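Local coordinates for protein cryptochrome DASH, chloroplastic/mitochondrial (Arabidopsis thaliana, PDB 2J4D) that repairs cyclobutane pyrimidine dimers in single-stranded DNA, carrying FAD and a methenyltetrahydrofolate light antenna, and may also act as a photoreceptor, at residues L362-W366 and V397-L401. Sequence-based numbering, arbitrary orientation.
Sequences LFESW and VCSFL
W366 and L401 bring two nearly antiparallel helical segments together: the axes of 362-366 and 397-401 run at 162° to each other and come no closer than 11.8 Å, a wide spacing bridged mainly by the indole of W366. With CG anti to the backbone N, the indole reaches across to the second helix, where NE1 donates a bent hydrogen bond to V397 O (3.2 Å, 141° at the hydrogen). The donor stands above the carbonyl plane, while L401 N, the regular helical donor, reaches the same oxygen from the opposite face. L401 crosses the indole at about a right angle and sets CD1 over its six-membered ring, a CH-pi contact 3.4 Å from the centroid and 10° off the ring normal. Both helices belong to the helical FAD-binding domain of the photolyase/cryptochrome family, with the V397 side chain about 6 Å from the bound FAD. At the indole edge, W366 CD1 meets F400 CD2 at 4.0 Å, the two rings meeting edge to edge, and V397 CB lies 4.2 Å from W366 CZ2. F363 adds a looser touch, its ring edge turned to L401 CD1. M380, F416 and W432, from three neighbouring helices, also pack against W366.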
ATOM      1  N   LEU A 362      -1.982   2.750 -28.450  1.00 33.57           N
ATOM      2  CA  LEU A 362      -2.378   1.487 -27.848  1.00 33.09           C
ATOM      3  C   LEU A 362      -2.455   1.658 -26.344  1.00 29.44           C
ATOM      4  O   LEU A 362      -3.436   1.264 -25.717  1.00 28.59           O
ATOM      5  CB  LEU A 362      -1.379   0.381 -28.173  1.00 35.80           C
ATOM      6  CG  LEU A 362      -1.673  -0.444 -29.423  1.00 40.08           C
ATOM      7  CD1 LEU A 362      -0.727  -1.634 -29.467  1.00 39.44           C
ATOM      8  CD2 LEU A 362      -3.114  -0.927 -29.393  1.00 40.92           C
ATOM      9  N   PHE A 363      -1.419   2.252 -25.767  1.00 30.00           N
ATOM     10  CA  PHE A 363      -1.405   2.463 -24.327  1.00 28.64           C
ATOM     11  C   PHE A 363      -2.619   3.266 -23.859  1.00 29.21           C
ATOM     12  O   PHE A 363      -3.306   2.877 -22.909  1.00 26.75           O
ATOM     13  CB  PHE A 363      -0.128   3.188 -23.892  1.00 31.63           C
ATOM     14  CG  PHE A 363      -0.132   3.579 -22.443  1.00 29.16           C
ATOM     15  CD1 PHE A 363      -0.112   2.605 -21.449  1.00 31.42           C
ATOM     16  CD2 PHE A 363      -0.247   4.914 -22.071  1.00 34.27           C
ATOM     17  CE1 PHE A 363      -0.216   2.959 -20.099  1.00 31.84           C
ATOM     18  CE2 PHE A 363      -0.352   5.279 -20.728  1.00 32.98           C
ATOM     19  CZ  PHE A 363      -0.338   4.300 -19.741  1.00 33.41           C
ATOM     20  N   GLU A 364      -2.895   4.384 -24.525  1.00 27.23           N
ATOM     21  CA  GLU A 364      -4.021   5.203 -24.114  1.00 28.08           C
ATOM     22  C   GLU A 364      -5.364   4.482 -24.142  1.00 26.39           C
ATOM     23  O   GLU A 364      -6.231   4.772 -23.318  1.00 25.20           O
ATOM     24  CB  GLU A 364      -4.081   6.479 -24.951  1.00 32.63           C
ATOM     25  CG  GLU A 364      -2.841   7.340 -24.757  1.00 42.41           C
ATOM     26  CD  GLU A 364      -2.946   8.699 -25.413  1.00 48.46           C
ATOM     27  OE1 GLU A 364      -3.737   8.840 -26.371  1.00 51.77           O
ATOM     28  OE2 GLU A 364      -2.223   9.623 -24.973  1.00 50.20           O
ATOM     29  N   SER A 365      -5.538   3.540 -25.068  1.00 27.58           N
ATOM     30  CA  SER A 365      -6.804   2.806 -25.154  1.00 28.07           C
ATOM     31  C   SER A 365      -6.986   1.920 -23.919  1.00 27.99           C
ATOM     32  O   SER A 365      -8.106   1.722 -23.445  1.00 27.10           O
ATOM     33  CB  SER A 365      -6.863   1.956 -26.435  1.00 29.67           C
ATOM     34  OG  SER A 365      -5.913   0.902 -26.422  1.00 36.03           O
ATOM     35  N   TRP A 366      -5.874   1.390 -23.414  1.00 27.04           N
ATOM     36  CA  TRP A 366      -5.861   0.548 -22.219  1.00 25.12           C
ATOM     37  C   TRP A 366      -6.150   1.460 -21.026  1.00 26.19           C
ATOM     38  O   TRP A 366      -7.049   1.208 -20.226  1.00 23.62           O
ATOM     39  CB  TRP A 366      -4.471  -0.078 -22.061  1.00 24.62           C
ATOM     40  CG  TRP A 366      -4.270  -0.989 -20.874  1.00 27.36           C
ATOM     41  CD1 TRP A 366      -4.676  -2.299 -20.754  1.00 23.96           C
ATOM     42  CD2 TRP A 366      -3.536  -0.690 -19.676  1.00 25.04           C
ATOM     43  NE1 TRP A 366      -4.228  -2.827 -19.563  1.00 25.24           N
ATOM     44  CE2 TRP A 366      -3.528  -1.863 -18.882  1.00 23.27           C
ATOM     45  CE3 TRP A 366      -2.882   0.457 -19.197  1.00 24.21           C
ATOM     46  CZ2 TRP A 366      -2.890  -1.923 -17.635  1.00 23.49           C
ATOM     47  CZ3 TRP A 366      -2.243   0.395 -17.952  1.00 22.39           C
ATOM     48  CH2 TRP A 366      -2.253  -0.789 -17.190  1.00 20.74           C
ATOM     49  N   VAL A 397      -5.539  -7.475 -16.509  1.00 23.27           N
ATOM     50  CA  VAL A 397      -5.151  -6.309 -17.303  1.00 20.47           C
ATOM     51  C   VAL A 397      -3.652  -6.280 -17.572  1.00 23.60           C
ATOM     52  O   VAL A 397      -3.210  -5.742 -18.589  1.00 21.16           O
ATOM     53  CB  VAL A 397      -5.599  -4.962 -16.658  1.00 18.17           C
ATOM     54  CG1 VAL A 397      -7.105  -4.950 -16.518  1.00 19.84           C
ATOM     55  CG2 VAL A 397      -4.925  -4.741 -15.297  1.00 17.16           C
ATOM     56  N   CYS A 398      -2.873  -6.863 -16.664  1.00 24.22           N
ATOM     57  CA  CYS A 398      -1.422  -6.920 -16.843  1.00 23.18           C
ATOM     58  C   CYS A 398      -1.099  -7.844 -18.021  1.00 23.47           C
ATOM     59  O   CYS A 398      -0.307  -7.504 -18.913  1.00 22.81           O
ATOM     60  CB  CYS A 398      -0.749  -7.454 -15.570  1.00 23.17           C
ATOM     61  SG  CYS A 398       0.964  -7.998 -15.824  1.00 25.09           S
ATOM     62  N   SER A 399      -1.707  -9.021 -18.020  1.00 21.14           N
ATOM     63  CA  SER A 399      -1.484  -9.977 -19.102  1.00 24.57           C
ATOM     64  C   SER A 399      -1.925  -9.369 -20.436  1.00 23.84           C
ATOM     65  O   SER A 399      -1.236  -9.489 -21.444  1.00 26.24           O
ATOM     66  CB  SER A 399      -2.273 -11.266 -18.839  1.00 25.28           C
ATOM     67  OG  SER A 399      -2.056 -12.215 -19.872  1.00 30.00           O
ATOM     68  N   PHE A 400      -3.076  -8.704 -20.435  1.00 26.48           N
ATOM     69  CA  PHE A 400      -3.583  -8.092 -21.657  1.00 26.75           C
ATOM     70  C   PHE A 400      -2.615  -7.060 -22.242  1.00 28.04           C
ATOM     71  O   PHE A 400      -2.317  -7.068 -23.447  1.00 24.89           O
ATOM     72  CB  PHE A 400      -4.930  -7.416 -21.397  1.00 27.89           C
ATOM     73  CG  PHE A 400      -5.579  -6.875 -22.640  1.00 30.39           C
ATOM     74  CD1 PHE A 400      -6.275  -7.721 -23.501  1.00 32.25           C
ATOM     75  CD2 PHE A 400      -5.479  -5.524 -22.962  1.00 27.12           C
ATOM     76  CE1 PHE A 400      -6.865  -7.229 -24.664  1.00 29.69           C
ATOM     77  CE2 PHE A 400      -6.065  -5.018 -24.124  1.00 32.05           C
ATOM     78  CZ  PHE A 400      -6.760  -5.875 -24.978  1.00 31.47           C
ATOM     79  N   LEU A 401      -2.129  -6.163 -21.391  1.00 25.32           N
ATOM     80  CA  LEU A 401      -1.210  -5.130 -21.846  1.00 23.15           C
ATOM     81  C   LEU A 401       0.074  -5.700 -22.406  1.00 23.89           C
ATOM     82  O   LEU A 401       0.559  -5.265 -23.456  1.00 25.91           O
ATOM     83  CB  LEU A 401      -0.873  -4.170 -20.705  1.00 24.05           C
ATOM     84  CG  LEU A 401       0.084  -3.049 -21.126  1.00 27.74           C
ATOM     85  CD1 LEU A 401      -0.317  -1.759 -20.437  1.00 28.61           C
ATOM     86  CD2 LEU A 401       1.527  -3.430 -20.802  1.00 23.64           C
TER